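Local atomic coordinates of methionine gamma-lyase (Trichomonas vaginalis, PDB entry 1E5E), a protein that belongs to the Cys/Met metabolism family of PLP-dependent enzymes, with a ligand pocket to which a second subunit contributes. Residues T186-M191 and K303-Y308; A79-S84 and V235-I240; I312-K317 and K324-N329. All coordinates share one frame; numbering follows the deposited sequence.

Contact 1: T186-M191 and K303-Y308; sequences TFCSPM and KQMRMY. Unlike the reference sequence in segment 303-308: Y308 (reference Ser). With PPJ (N-(hydroxy{3-hydroxy-2-methyl-5-[(phosphonooxy)methyl]pyridin-4-yl}methyl)norvaline), chain C; SO4 (sulfate ion), chain D.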
ATOM      1  N   THR A 186     -25.510   0.620  -7.812  1.00 15.18           N
ATOM      2  CA  THR A 186     -24.605   1.345  -6.941  1.00 15.73           C
ATOM      3  C   THR A 186     -25.278   1.946  -5.714  1.00 16.68           C
ATOM      4  O   THR A 186     -24.790   1.757  -4.624  1.00 14.63           O
ATOM      5  CB  THR A 186     -23.986   2.532  -7.720  1.00 15.24           C
ATOM      6  OG1 THR A 186     -23.252   2.057  -8.851  1.00 12.71           O
ATOM      7  CG2 THR A 186     -23.045   3.336  -6.831  1.00 12.53           C
ATOM      8  N   PHE A 187     -26.361   2.684  -5.902  1.00 17.49           N
ATOM      9  CA  PHE A 187     -27.073   3.333  -4.792  1.00 18.17           C
ATOM     10  C   PHE A 187     -27.609   2.325  -3.818  1.00 18.86           C
ATOM     11  O   PHE A 187     -27.615   2.656  -2.630  1.00 21.68           O
ATOM     12  CB  PHE A 187     -28.219   4.231  -5.269  1.00 16.74           C
ATOM     13  CG  PHE A 187     -27.763   5.601  -5.685  1.00 17.37           C
ATOM     14  CD1 PHE A 187     -26.452   5.840  -6.078  1.00 17.01           C
ATOM     15  CD2 PHE A 187     -28.675   6.638  -5.758  1.00 16.89           C
ATOM     16  CE1 PHE A 187     -26.035   7.103  -6.454  1.00 17.26           C
ATOM     17  CE2 PHE A 187     -28.271   7.915  -6.119  1.00 16.80           C
ATOM     18  CZ  PHE A 187     -26.951   8.154  -6.459  1.00 18.00           C
ATOM     19  N   CYS A 188     -27.953   1.110  -4.244  1.00 17.98           N
ATOM     20  CA  CYS A 188     -28.440   0.162  -3.246  1.00 16.10           C
ATOM     21  C   CYS A 188     -27.373  -0.690  -2.581  1.00 16.29           C
ATOM     22  O   CYS A 188     -27.433  -0.940  -1.353  1.00 17.18           O
ATOM     23  CB  CYS A 188     -29.409  -0.794  -3.930  1.00 16.76           C
ATOM     24  SG  CYS A 188     -31.010  -0.133  -4.426  1.00 16.04           S
ATOM     25  N   SER A 189     -26.464  -1.234  -3.369  1.00 14.73           N
ATOM     26  CA  SER A 189     -25.420  -2.172  -2.958  1.00 14.82           C
ATOM     27  C   SER A 189     -26.129  -3.525  -2.923  1.00 15.66           C
ATOM     28  O   SER A 189     -27.340  -3.554  -2.765  1.00 12.61           O
ATOM     29  CB  SER A 189     -24.708  -1.883  -1.627  1.00 13.81           C
ATOM     30  OG  SER A 189     -25.405  -2.524  -0.555  1.00 15.37           O
ATOM     31  N   PRO A 190     -25.391  -4.631  -2.896  1.00 16.62           N
ATOM     32  CA  PRO A 190     -25.931  -5.961  -2.850  1.00 16.83           C
ATOM     33  C   PRO A 190     -26.610  -6.228  -1.517  1.00 18.06           C
ATOM     34  O   PRO A 190     -27.352  -7.215  -1.408  1.00 16.92           O
ATOM     35  CB  PRO A 190     -24.734  -6.921  -3.022  1.00 15.62           C
ATOM     36  CG  PRO A 190     -23.628  -6.084  -3.576  1.00 16.29           C
ATOM     37  CD  PRO A 190     -23.914  -4.655  -3.135  1.00 16.76           C
ATOM     38  N   MET A 191     -26.450  -5.347  -0.521  1.00 18.21           N
ATOM     39  CA  MET A 191     -27.100  -5.586   0.748  1.00 17.83           C
ATOM     40  C   MET A 191     -28.557  -5.160   0.646  1.00 18.17           C
ATOM     41  O   MET A 191     -29.303  -5.595   1.503  1.00 19.20           O
ATOM     42  CB  MET A 191     -26.527  -4.750   1.879  1.00 20.88           C
ATOM     43  CG  MET A 191     -25.200  -5.128   2.457  1.00 23.46           C
ATOM     44  SD  MET A 191     -25.106  -6.877   2.930  1.00 27.30           S
ATOM     45  CE  MET A 191     -24.224  -7.425   1.483  1.00 27.57           C
ATOM     46  N   LYS A 303     -40.701  -3.493  -2.230  1.00 24.65           N
ATOM     47  CA  LYS A 303     -40.516  -4.829  -2.780  1.00 25.35           C
ATOM     48  C   LYS A 303     -39.079  -5.042  -3.268  1.00 24.61           C
ATOM     49  O   LYS A 303     -38.547  -6.152  -3.065  1.00 24.03           O
ATOM     50  CB  LYS A 303     -41.559  -5.101  -3.856  1.00 26.90           C
ATOM     51  CG  LYS A 303     -41.153  -5.997  -5.008  1.00 28.98           C
ATOM     52  N   GLN A 304     -38.410  -4.017  -3.763  1.00 20.53           N
ATOM     53  CA  GLN A 304     -37.066  -4.178  -4.288  1.00 21.82           C
ATOM     54  C   GLN A 304     -35.897  -3.923  -3.330  1.00 20.90           C
ATOM     55  O   GLN A 304     -34.787  -4.375  -3.562  1.00 20.89           O
ATOM     56  CB  GLN A 304     -36.934  -3.140  -5.444  1.00 19.71           C
ATOM     57  CG  GLN A 304     -38.005  -3.382  -6.484  1.00 19.95           C
ATOM     58  CD  GLN A 304     -37.848  -2.615  -7.764  1.00 21.07           C
ATOM     59  OE1 GLN A 304     -38.316  -3.127  -8.784  1.00 21.09           O
ATOM     60  NE2 GLN A 304     -37.224  -1.441  -7.824  1.00 18.50           N
ATOM     61  N   MET A 305     -36.127  -3.171  -2.251  1.00 20.29           N
ATOM     62  CA  MET A 305     -35.087  -2.779  -1.314  1.00 20.28           C
ATOM     63  C   MET A 305     -35.267  -3.324   0.085  1.00 20.71           C
ATOM     64  O   MET A 305     -36.299  -3.066   0.714  1.00 20.68           O
ATOM     65  CB  MET A 305     -35.067  -1.218  -1.277  1.00 16.33           C
ATOM     66  CG  MET A 305     -34.928  -0.621  -2.671  1.00 14.61           C
ATOM     67  SD  MET A 305     -35.028   1.170  -2.751  1.00 15.67           S
ATOM     68  CE  MET A 305     -33.522   1.575  -1.849  1.00 16.18           C
ATOM     69  N   ARG A 306     -34.294  -4.032   0.636  1.00 21.91           N
ATOM     70  CA  ARG A 306     -34.414  -4.540   1.990  1.00 23.47           C
ATOM     71  C   ARG A 306     -34.304  -3.390   2.991  1.00 24.11           C
ATOM     72  O   ARG A 306     -34.659  -3.597   4.162  1.00 22.85           O
ATOM     73  CB  ARG A 306     -33.349  -5.575   2.326  1.00 27.34           C
ATOM     74  CG  ARG A 306     -33.200  -6.630   1.246  1.00 33.90           C
ATOM     75  CD  ARG A 306     -32.406  -7.877   1.696  1.00 38.90           C
ATOM     76  NE  ARG A 306     -32.545  -8.859   0.600  1.00 42.99           N
ATOM     77  CZ  ARG A 306     -31.905  -8.823  -0.567  1.00 45.20           C
ATOM     78  NH1 ARG A 306     -30.984  -7.924  -0.922  1.00 45.14           N
ATOM     79  NH2 ARG A 306     -32.184  -9.782  -1.444  1.00 46.58           N
ATOM     80  N   MET A 307     -33.564  -2.324   2.625  1.00 21.25           N
ATOM     81  CA  MET A 307     -33.422  -1.147   3.467  1.00 20.98           C
ATOM     82  C   MET A 307     -33.668   0.035   2.529  1.00 20.54           C
ATOM     83  O   MET A 307     -33.514  -0.197   1.325  1.00 18.32           O
ATOM     84  CB  MET A 307     -32.048  -0.998   4.150  1.00 21.40           C
ATOM     85  CG  MET A 307     -31.957  -2.091   5.216  0.50 22.47           C
ATOM     86  SD  MET A 307     -30.508  -2.020   6.231  0.50 25.24           S
ATOM     87  CE  MET A 307     -29.226  -2.568   5.100  0.50 21.87           C
ATOM     88  N   TYR A 308     -33.935   1.222   3.041  1.00 19.06           N
ATOM     89  CA  TYR A 308     -34.217   2.309   2.120  1.00 20.28           C
ATOM     90  C   TYR A 308     -33.000   3.122   1.731  1.00 19.25           C
ATOM     91  O   TYR A 308     -33.162   4.112   1.006  1.00 18.75           O
ATOM     92  CB  TYR A 308     -35.365   3.180   2.675  1.00 22.04           C
ATOM     93  CG  TYR A 308     -36.682   2.409   2.675  1.00 24.97           C
ATOM     94  CD1 TYR A 308     -37.347   2.073   3.849  1.00 26.13           C
ATOM     95  CD2 TYR A 308     -37.259   2.035   1.470  1.00 26.76           C
ATOM     96  CE1 TYR A 308     -38.563   1.403   3.813  1.00 27.75           C
ATOM     97  CE2 TYR A 308     -38.458   1.352   1.407  1.00 28.54           C
ATOM     98  CZ  TYR A 308     -39.108   1.060   2.601  1.00 28.61           C
ATOM     99  OH  TYR A 308     -40.287   0.362   2.533  1.00 30.34           O
TER
HETATM  100  N1  PPJ C 405     -22.718   4.708 -11.529  1.00 20.73           N
HETATM  101  C2  PPJ C 405     -23.275   5.484 -10.576  1.00 20.37           C
HETATM  102  C6  PPJ C 405     -21.507   5.025 -12.069  1.00 21.63           C
HETATM  103  C2A PPJ C 405     -24.643   5.526 -10.259  1.00 18.06           C
HETATM  104  C3  PPJ C 405     -22.455   6.508 -10.059  1.00 20.07           C
HETATM  105  O3  PPJ C 405     -23.058   7.330  -9.243  1.00 18.32           O
HETATM  106  C4  PPJ C 405     -21.130   6.705 -10.462  1.00 20.86           C
HETATM  107  C4A PPJ C 405     -20.397   7.780  -9.876  1.00 22.62           C
HETATM  108  C5  PPJ C 405     -20.631   5.992 -11.551  1.00 21.06           C
HETATM  109  N   PPJ C 405     -20.972   8.879  -9.354  1.00 21.88           N
HETATM  110  C5A PPJ C 405     -19.254   5.978 -11.949  1.00 19.42           C
HETATM  111  OP4 PPJ C 405     -18.571   5.300 -11.087  1.00 19.64           O
HETATM  112  P   PPJ C 405     -17.054   5.777 -10.986  1.00 17.93           P
HETATM  113  OP1 PPJ C 405     -16.380   4.757  -9.964  1.00 18.71           O
HETATM  114  OP2 PPJ C 405     -17.016   7.245 -10.463  1.00 18.37           O
HETATM  115  OP3 PPJ C 405     -16.315   5.697 -12.393  1.00 18.41           O
HETATM  116  CA  PPJ C 405     -20.303   9.875  -8.707  1.00 22.87           C
HETATM  117  CB  PPJ C 405     -19.053  10.442  -9.234  1.00 22.76           C
HETATM  118  C   PPJ C 405     -21.161  10.895  -8.196  1.00 21.53           C
HETATM  119  CG  PPJ C 405     -19.006  11.251 -10.479  1.00 24.27           C
HETATM  120  CD  PPJ C 405     -18.921  12.658 -10.119  1.00 23.92           C
HETATM  121  O   PPJ C 405     -22.415  10.804  -8.457  1.00 21.82           O
HETATM  122  OXT PPJ C 405     -20.832  11.596  -7.143  1.00 23.08           O
HETATM  123  S   SO4 D 408     -42.169   0.239   5.526  1.00 58.94           S
HETATM  124  O1  SO4 D 408     -42.005   0.769   6.922  1.00 59.83           O
HETATM  125  O2  SO4 D 408     -42.177   1.370   4.538  1.00 58.73           O
HETATM  126  O3  SO4 D 408     -43.522  -0.451   5.436  1.00 59.68           O
HETATM  127  O4  SO4 D 408     -41.090  -0.765   5.247  1.00 58.83           O

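Contact 2: A79-S84 and V235-I240; sequences ACVATS and VGIKDI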
ATOM      1  N   ALA A  79     -20.985 -14.856 -11.950  1.00 17.81           N
ATOM      2  CA  ALA A  79     -19.631 -14.339 -12.050  1.00 18.90           C
ATOM      3  C   ALA A  79     -19.647 -12.842 -11.759  1.00 17.90           C
ATOM      4  O   ALA A  79     -20.717 -12.222 -11.723  1.00 16.72           O
ATOM      5  CB  ALA A  79     -19.060 -14.638 -13.439  1.00 16.90           C
ATOM      6  N   CYS A  80     -18.456 -12.300 -11.664  1.00 15.88           N
ATOM      7  CA  CYS A  80     -18.246 -10.874 -11.453  1.00 14.88           C
ATOM      8  C   CYS A  80     -16.872 -10.527 -12.007  1.00 14.77           C
ATOM      9  O   CYS A  80     -15.878 -11.250 -11.915  1.00 14.36           O
ATOM     10  CB  CYS A  80     -18.362 -10.559  -9.936  1.00 12.78           C
ATOM     11  SG  CYS A  80     -17.796  -8.882  -9.539  1.00 12.00           S
ATOM     12  N   VAL A  81     -16.751  -9.387 -12.642  1.00 15.77           N
ATOM     13  CA  VAL A  81     -15.546  -8.811 -13.218  1.00 16.18           C
ATOM     14  C   VAL A  81     -15.324  -7.454 -12.530  1.00 16.17           C
ATOM     15  O   VAL A  81     -16.264  -6.661 -12.503  1.00 15.82           O
ATOM     16  CB  VAL A  81     -15.722  -8.607 -14.724  1.00 18.57           C
ATOM     17  CG1 VAL A  81     -14.534  -7.882 -15.360  1.00 17.65           C
ATOM     18  CG2 VAL A  81     -15.956  -9.940 -15.434  1.00 16.84           C
ATOM     19  N   ALA A  82     -14.173  -7.240 -11.925  1.00 13.82           N
ATOM     20  CA  ALA A  82     -13.877  -5.959 -11.288  1.00 14.82           C
ATOM     21  C   ALA A  82     -13.165  -5.037 -12.242  1.00 13.58           C
ATOM     22  O   ALA A  82     -12.530  -5.555 -13.155  1.00 14.90           O
ATOM     23  CB  ALA A  82     -12.970  -6.098 -10.033  1.00 10.51           C
ATOM     24  N   THR A  83     -13.299  -3.734 -12.114  1.00 14.31           N
ATOM     25  CA  THR A  83     -12.658  -2.809 -13.011  1.00 13.99           C
ATOM     26  C   THR A  83     -12.096  -1.646 -12.178  1.00 13.94           C
ATOM     27  O   THR A  83     -12.281  -1.592 -10.951  1.00 12.87           O
ATOM     28  CB  THR A  83     -13.585  -2.189 -14.074  1.00 14.34           C
ATOM     29  OG1 THR A  83     -14.512  -1.384 -13.351  1.00 15.79           O
ATOM     30  CG2 THR A  83     -14.325  -3.230 -14.914  1.00 13.80           C
ATOM     31  N   SER A  84     -11.371  -0.772 -12.891  1.00 13.02           N
ATOM     32  CA  SER A  84     -10.748   0.339 -12.200  1.00 14.94           C
ATOM     33  C   SER A  84     -11.639   1.571 -12.113  1.00 14.78           C
ATOM     34  O   SER A  84     -11.147   2.605 -11.660  1.00 14.74           O
ATOM     35  CB  SER A  84      -9.327   0.640 -12.716  1.00 15.50           C
ATOM     36  OG  SER A  84      -9.368   1.270 -13.970  1.00 18.08           O
ATOM     37  N   VAL A 235     -12.819  -9.126 -24.100  1.00 26.24           N
ATOM     38  CA  VAL A 235     -12.945  -8.004 -25.010  1.00 24.54           C
ATOM     39  C   VAL A 235     -13.024  -6.666 -24.288  1.00 21.20           C
ATOM     40  O   VAL A 235     -12.190  -5.799 -24.523  1.00 20.70           O
ATOM     41  CB  VAL A 235     -14.207  -8.171 -25.877  1.00 27.38           C
ATOM     42  CG1 VAL A 235     -14.442  -6.980 -26.788  1.00 26.54           C
ATOM     43  CG2 VAL A 235     -14.093  -9.451 -26.714  1.00 29.12           C
ATOM     44  N   GLY A 236     -14.056  -6.459 -23.461  1.00 18.13           N
ATOM     45  CA  GLY A 236     -14.215  -5.180 -22.772  1.00 17.47           C
ATOM     46  C   GLY A 236     -13.010  -4.769 -21.929  1.00 16.93           C
ATOM     47  O   GLY A 236     -12.678  -3.575 -21.870  1.00 17.16           O
ATOM     48  N   ILE A 237     -12.502  -5.685 -21.110  1.00 17.63           N
ATOM     49  CA  ILE A 237     -11.401  -5.349 -20.214  1.00 20.64           C
ATOM     50  C   ILE A 237     -10.050  -5.417 -20.920  1.00 20.56           C
ATOM     51  O   ILE A 237      -9.276  -4.476 -20.914  1.00 20.68           O
ATOM     52  CB  ILE A 237     -11.363  -6.288 -18.994  1.00 20.76           C
ATOM     53  CG1 ILE A 237     -12.691  -6.229 -18.199  1.00 20.21           C
ATOM     54  CG2 ILE A 237     -10.198  -5.895 -18.064  1.00 18.50           C
ATOM     55  CD1 ILE A 237     -13.113  -4.827 -17.852  1.00 19.24           C
ATOM     56  N   LYS A 238      -9.779  -6.565 -21.487  1.00 21.81           N
ATOM     57  CA  LYS A 238      -8.517  -6.894 -22.110  1.00 24.91           C
ATOM     58  C   LYS A 238      -8.164  -5.991 -23.281  1.00 24.15           C
ATOM     59  O   LYS A 238      -6.979  -5.683 -23.379  1.00 23.64           O
ATOM     60  CB  LYS A 238      -8.472  -8.381 -22.500  1.00 27.43           C
ATOM     61  CG  LYS A 238      -7.227  -8.806 -23.274  1.00 31.75           C
ATOM     62  CD  LYS A 238      -7.163 -10.313 -23.524  1.00 35.58           C
ATOM     63  CE  LYS A 238      -7.678 -10.686 -24.919  1.00 38.79           C
ATOM     64  NZ  LYS A 238      -7.056  -9.820 -25.980  1.00 41.95           N
ATOM     65  N   ASP A 239      -9.061  -5.600 -24.154  1.00 24.96           N
ATOM     66  CA  ASP A 239      -8.717  -4.802 -25.315  1.00 26.82           C
ATOM     67  C   ASP A 239      -9.333  -3.400 -25.278  1.00 25.60           C
ATOM     68  O   ASP A 239      -8.612  -2.472 -25.611  1.00 25.55           O
ATOM     69  CB  ASP A 239      -9.195  -5.378 -26.659  1.00 28.59           C
ATOM     70  CG  ASP A 239      -8.663  -6.766 -26.913  1.00 32.51           C
ATOM     71  OD1 ASP A 239      -7.648  -7.136 -26.277  1.00 34.12           O
ATOM     72  OD2 ASP A 239      -9.206  -7.534 -27.731  1.00 33.54           O
ATOM     73  N   ILE A 240     -10.641  -3.345 -25.047  1.00 22.82           N
ATOM     74  CA  ILE A 240     -11.325  -2.075 -25.274  1.00 21.81           C
ATOM     75  C   ILE A 240     -11.133  -1.064 -24.162  1.00 19.80           C
ATOM     76  O   ILE A 240     -10.969   0.097 -24.531  1.00 20.80           O
ATOM     77  CB  ILE A 240     -12.848  -2.305 -25.507  1.00 21.95           C
ATOM     78  CG1 ILE A 240     -12.998  -3.195 -26.747  1.00 23.39           C
ATOM     79  CG2 ILE A 240     -13.587  -0.997 -25.625  1.00 21.70           C
ATOM     80  CD1 ILE A 240     -14.405  -3.606 -27.111  1.00 22.16           C
TER

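Contact 3: I312-K317 and K324-N329; sequences ITFILK and KKLLDN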
ATOM      1  N   ILE A 312     -30.466  10.737   0.055  1.00 17.31           N
ATOM      2  CA  ILE A 312     -31.600  11.596   0.300  1.00 18.25           C
ATOM      3  C   ILE A 312     -31.475  12.741  -0.691  1.00 19.43           C
ATOM      4  O   ILE A 312     -30.410  13.348  -0.640  1.00 20.45           O
ATOM      5  CB  ILE A 312     -31.644  12.171   1.723  1.00 18.61           C
ATOM      6  CG1 ILE A 312     -31.764  11.110   2.842  1.00 17.32           C
ATOM      7  CG2 ILE A 312     -32.859  13.109   1.850  1.00 18.23           C
ATOM      8  CD1 ILE A 312     -31.615  11.738   4.249  1.00 17.06           C
ATOM      9  N   THR A 313     -32.482  13.068  -1.494  1.00 18.53           N
ATOM     10  CA  THR A 313     -32.301  14.248  -2.362  1.00 19.11           C
ATOM     11  C   THR A 313     -33.353  15.296  -2.009  1.00 19.13           C
ATOM     12  O   THR A 313     -34.479  14.876  -1.699  1.00 20.48           O
ATOM     13  CB  THR A 313     -32.386  13.810  -3.830  1.00 19.23           C
ATOM     14  OG1 THR A 313     -31.217  13.025  -4.136  1.00 19.59           O
ATOM     15  CG2 THR A 313     -32.444  15.015  -4.760  1.00 17.90           C
ATOM     16  N   PHE A 314     -33.026  16.573  -1.926  1.00 18.23           N
ATOM     17  CA  PHE A 314     -34.023  17.528  -1.474  1.00 19.58           C
ATOM     18  C   PHE A 314     -33.821  18.837  -2.227  1.00 20.95           C
ATOM     19  O   PHE A 314     -32.820  19.151  -2.873  1.00 19.94           O
ATOM     20  CB  PHE A 314     -34.081  17.758   0.038  1.00 20.09           C
ATOM     21  CG  PHE A 314     -32.794  18.299   0.630  1.00 20.24           C
ATOM     22  CD1 PHE A 314     -31.688  17.471   0.825  1.00 19.22           C
ATOM     23  CD2 PHE A 314     -32.697  19.598   1.035  1.00 20.96           C
ATOM     24  CE1 PHE A 314     -30.510  17.956   1.365  1.00 19.35           C
ATOM     25  CE2 PHE A 314     -31.520  20.121   1.583  1.00 20.62           C
ATOM     26  CZ  PHE A 314     -30.429  19.279   1.745  1.00 19.60           C
ATOM     27  N   ILE A 315     -34.957  19.553  -2.243  1.00 21.80           N
ATOM     28  CA  ILE A 315     -35.016  20.844  -2.932  1.00 21.88           C
ATOM     29  C   ILE A 315     -35.443  21.913  -1.938  1.00 21.58           C
ATOM     30  O   ILE A 315     -36.361  21.751  -1.116  1.00 18.96           O
ATOM     31  CB  ILE A 315     -35.929  20.762  -4.152  1.00 22.90           C
ATOM     32  CG1 ILE A 315     -35.607  19.631  -5.127  1.00 22.58           C
ATOM     33  CG2 ILE A 315     -35.948  22.085  -4.926  1.00 24.27           C
ATOM     34  CD1 ILE A 315     -36.791  19.248  -6.036  1.00 24.43           C
ATOM     35  N   LEU A 316     -34.652  22.996  -1.926  1.00 21.39           N
ATOM     36  CA  LEU A 316     -34.959  24.111  -1.054  1.00 22.84           C
ATOM     37  C   LEU A 316     -35.920  25.073  -1.784  1.00 23.82           C
ATOM     38  O   LEU A 316     -35.788  25.326  -2.979  1.00 22.69           O
ATOM     39  CB  LEU A 316     -33.757  24.920  -0.605  1.00 22.51           C
ATOM     40  CG  LEU A 316     -32.670  24.187   0.192  1.00 24.68           C
ATOM     41  CD1 LEU A 316     -31.439  25.085   0.368  1.00 24.96           C
ATOM     42  CD2 LEU A 316     -33.170  23.656   1.514  1.00 21.51           C
ATOM     43  N   LYS A 317     -36.830  25.673  -1.015  1.00 25.20           N
ATOM     44  CA  LYS A 317     -37.793  26.627  -1.588  1.00 26.35           C
ATOM     45  C   LYS A 317     -37.075  27.876  -2.093  1.00 25.74           C
ATOM     46  O   LYS A 317     -37.476  28.395  -3.119  1.00 23.14           O
ATOM     47  CB  LYS A 317     -38.869  27.065  -0.604  1.00 27.39           C
ATOM     48  CG  LYS A 317     -39.844  26.010  -0.136  1.00 28.10           C
ATOM     49  CD  LYS A 317     -40.620  26.515   1.085  1.00 29.80           C
ATOM     50  CE  LYS A 317     -41.645  25.452   1.498  1.00 28.98           C
ATOM     51  NZ  LYS A 317     -42.217  25.798   2.826  1.00 28.87           N
ATOM     52  N   LYS A 324     -26.641  27.021  -2.390  1.00 26.19           N
ATOM     53  CA  LYS A 324     -25.260  27.418  -2.160  1.00 27.56           C
ATOM     54  C   LYS A 324     -25.024  27.896  -0.736  1.00 27.18           C
ATOM     55  O   LYS A 324     -24.044  27.497  -0.091  1.00 27.26           O
ATOM     56  CB  LYS A 324     -24.853  28.492  -3.166  1.00 28.74           C
ATOM     57  CG  LYS A 324     -24.813  27.911  -4.585  1.00 30.17           C
ATOM     58  CD  LYS A 324     -23.960  28.784  -5.490  1.00 34.14           C
ATOM     59  CE  LYS A 324     -24.722  30.062  -5.875  1.00 37.37           C
ATOM     60  NZ  LYS A 324     -23.802  31.130  -6.393  1.00 38.65           N
ATOM     61  N   LYS A 325     -25.930  28.718  -0.220  1.00 25.04           N
ATOM     62  CA  LYS A 325     -25.754  29.204   1.142  1.00 24.69           C
ATOM     63  C   LYS A 325     -25.761  28.040   2.130  1.00 24.24           C
ATOM     64  O   LYS A 325     -25.081  28.105   3.153  1.00 23.35           O
ATOM     65  CB  LYS A 325     -26.772  30.245   1.579  1.00 23.12           C
ATOM     66  N   LEU A 326     -26.695  27.108   1.961  1.00 23.36           N
ATOM     67  CA  LEU A 326     -26.742  25.995   2.912  1.00 23.78           C
ATOM     68  C   LEU A 326     -25.473  25.148   2.811  1.00 24.29           C
ATOM     69  O   LEU A 326     -24.892  24.838   3.827  1.00 24.75           O
ATOM     70  CB  LEU A 326     -27.947  25.088   2.647  1.00 21.15           C
ATOM     71  CG  LEU A 326     -27.987  23.771   3.441  1.00 21.73           C
ATOM     72  CD1 LEU A 326     -28.235  24.039   4.915  1.00 19.76           C
ATOM     73  CD2 LEU A 326     -29.040  22.845   2.835  1.00 19.99           C
ATOM     74  N   LEU A 327     -25.047  24.798   1.589  1.00 24.74           N
ATOM     75  CA  LEU A 327     -23.894  23.938   1.385  1.00 24.29           C
ATOM     76  C   LEU A 327     -22.593  24.608   1.826  1.00 25.07           C
ATOM     77  O   LEU A 327     -21.878  23.917   2.541  1.00 22.25           O
ATOM     78  CB  LEU A 327     -23.776  23.374  -0.020  1.00 21.47           C
ATOM     79  CG  LEU A 327     -24.550  22.053  -0.270  1.00 22.25           C
ATOM     80  CD1 LEU A 327     -25.936  22.010   0.356  1.00 20.32           C
ATOM     81  CD2 LEU A 327     -24.631  21.863  -1.779  1.00 20.05           C
ATOM     82  N   ASP A 328     -22.541  25.939   1.686  1.00 25.07           N
ATOM     83  CA  ASP A 328     -21.362  26.619   2.183  1.00 26.00           C
ATOM     84  C   ASP A 328     -21.382  26.755   3.691  1.00 26.33           C
ATOM     85  O   ASP A 328     -20.307  27.096   4.172  1.00 27.30           O
ATOM     86  CB  ASP A 328     -21.222  28.029   1.572  1.00 24.54           C
ATOM     87  CG  ASP A 328     -21.007  27.900   0.076  1.00 25.65           C
ATOM     88  OD1 ASP A 328     -20.822  26.792  -0.477  1.00 24.58           O
ATOM     89  OD2 ASP A 328     -21.044  28.931  -0.634  1.00 26.62           O
ATOM     90  N   ASN A 329     -22.455  26.555   4.436  1.00 27.61           N
ATOM     91  CA  ASN A 329     -22.377  26.783   5.886  1.00 28.76           C
ATOM     92  C   ASN A 329     -22.459  25.526   6.743  1.00 26.94           C
ATOM     93  O   ASN A 329     -22.659  25.519   7.964  1.00 24.99           O
ATOM     94  CB  ASN A 329     -23.491  27.803   6.208  1.00 32.71           C
ATOM     95  CG  ASN A 329     -23.098  29.182   5.683  1.00 36.83           C
ATOM     96  OD1 ASN A 329     -22.065  29.743   6.097  1.00 39.65           O
ATOM     97  ND2 ASN A 329     -23.774  29.680   4.655  1.00 37.55           N
TER

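Contact 1: T186-M191 and K303-Y308
Sulfur meets a thioether methyl where C188 SG lies 4.0 Å from CE of M305, the one apolar touch between loop 186-191 and the chain leaving helix 298-304. M305 runs straight through CG to SD and then bends at its last torsion (chi3 66°), which turns the methyl to the cysteine. The other approach is polar but loose: NH1 of R306 stands 3.7 Å from P190 O and 3.8 Å from M191 O. M191 O lies at the edge of the guanidinium, near its plane, and is flanked by the arginine's methylenes, CD at 3.9 Å from it. No hydrogen bond joins the two segments; just past M191, R306 pairs with I192 through the backbone. Within the loop an ST turn fixes the bend, S189 OG accepting from M191 N at 3.0 Å while donating to C188 O, in the carbonyl plane on a lone pair, at 2.7 Å. At the start of 186-191, T186 belongs to the PPJ pocket, its OG1 3.8 Å from PPJ N1 and hydrogen-bonded to D184 and S206. The loop follows strand 180-184, with helix 62-75 packed on P190 and M191 and helix 260-279 touching S189, M191 and M307.

Contact 2: A79-S84 and V235-I240
Apolar packing is all that passes directly between 79-84, mostly strand, and helix residues 235-240, and I237 supplies the whole helical side of it. V81 and I237 meet end on, V81 CG1 standing 3.8 Å from I237 CG1. That valine branch is anti to the backbone N (chi1 175°), which carries it out to the isoleucine. T83 instead crosses I237 at about a right angle, its methyl CG2 3.6 Å from I237 CD1; the hydroxyl OG1 is hydrogen-bonded to S85 O. Charge pairing stays within the helix: K238 NZ forms a salt bridge with D239 OD1 at 2.8 Å, meeting the carboxylate on its syn side and 18° out of plane. In the helix backbone, V235 O accepts from D239 N at 3.2 Å and from I240 N at 2.9 Å, the second bond marking a wider pi-type turn. The second subunit touches both segments: S84 OG bonds to S84 OG of that chain, and K238, D239 and I240 pack on it. Alternate side chains of a strand at the edge of the chain's larger sheet, paired with strand 220-224, thus meet helix 226-241, the helix-on-sheet layering of the PLP-dependent aminotransferase-like fold.

Contact 3: I312-K317 and K324-N329
A strand and the helix that follows it in the chain, 311-316 and 319-328, fold back on each other in the smaller mixed sheet's part of the subunit, and L326 is the helical residue that closes the gap. Its CD2 methyl serves both strand partners. F314 meets it with the ring edge, CE2 at 3.9 Å and CZ at 4.0 Å from L326 CD2, the methyl lying near the ring plane. The phenylalanine reaches this point because CG sits between the backbone N and the carbonyl carbon (chi1 61°), swinging the ring to the helix although the start of its side chain runs across the contact. L316 comes obliquely, its CD1 4.1 Å from L326 CD2 and 4.2 Å from L326 CB; its other methyl, CD2, lies at the edge of the F314 ring. Helix 381-396 packs L392 on both leucines, and L278 of helix 260-279 touches F314. With no hydrogen bond or salt bridge between the two segments, their hold on each other is van der Waals contact among buried aliphatic groups and a ring edge, with no directional bond to fix it.

In the fold
From the N terminus, strand 79-83 at one edge of the larger sheet comes first; contact 2 brings helix 226-241 back to it and closes a loop of 150 residues. Inside that loop lies 186-191, whose partner 303-308 comes only after it has closed, so contacts 1 and 2 cross along the sequence. They lie on opposite sides of the chain's centre, about 9 Å apart at nearest atoms. Contact 1 joins the loop after strand 180-184 to the end of helix 298-304, and strand 311-316 comes next. There contact 3 closes a loop of six residues, in series with the others, within the smaller sheet's region. Contacts 2 and 3, centres 38 Å apart, both touch the second subunit.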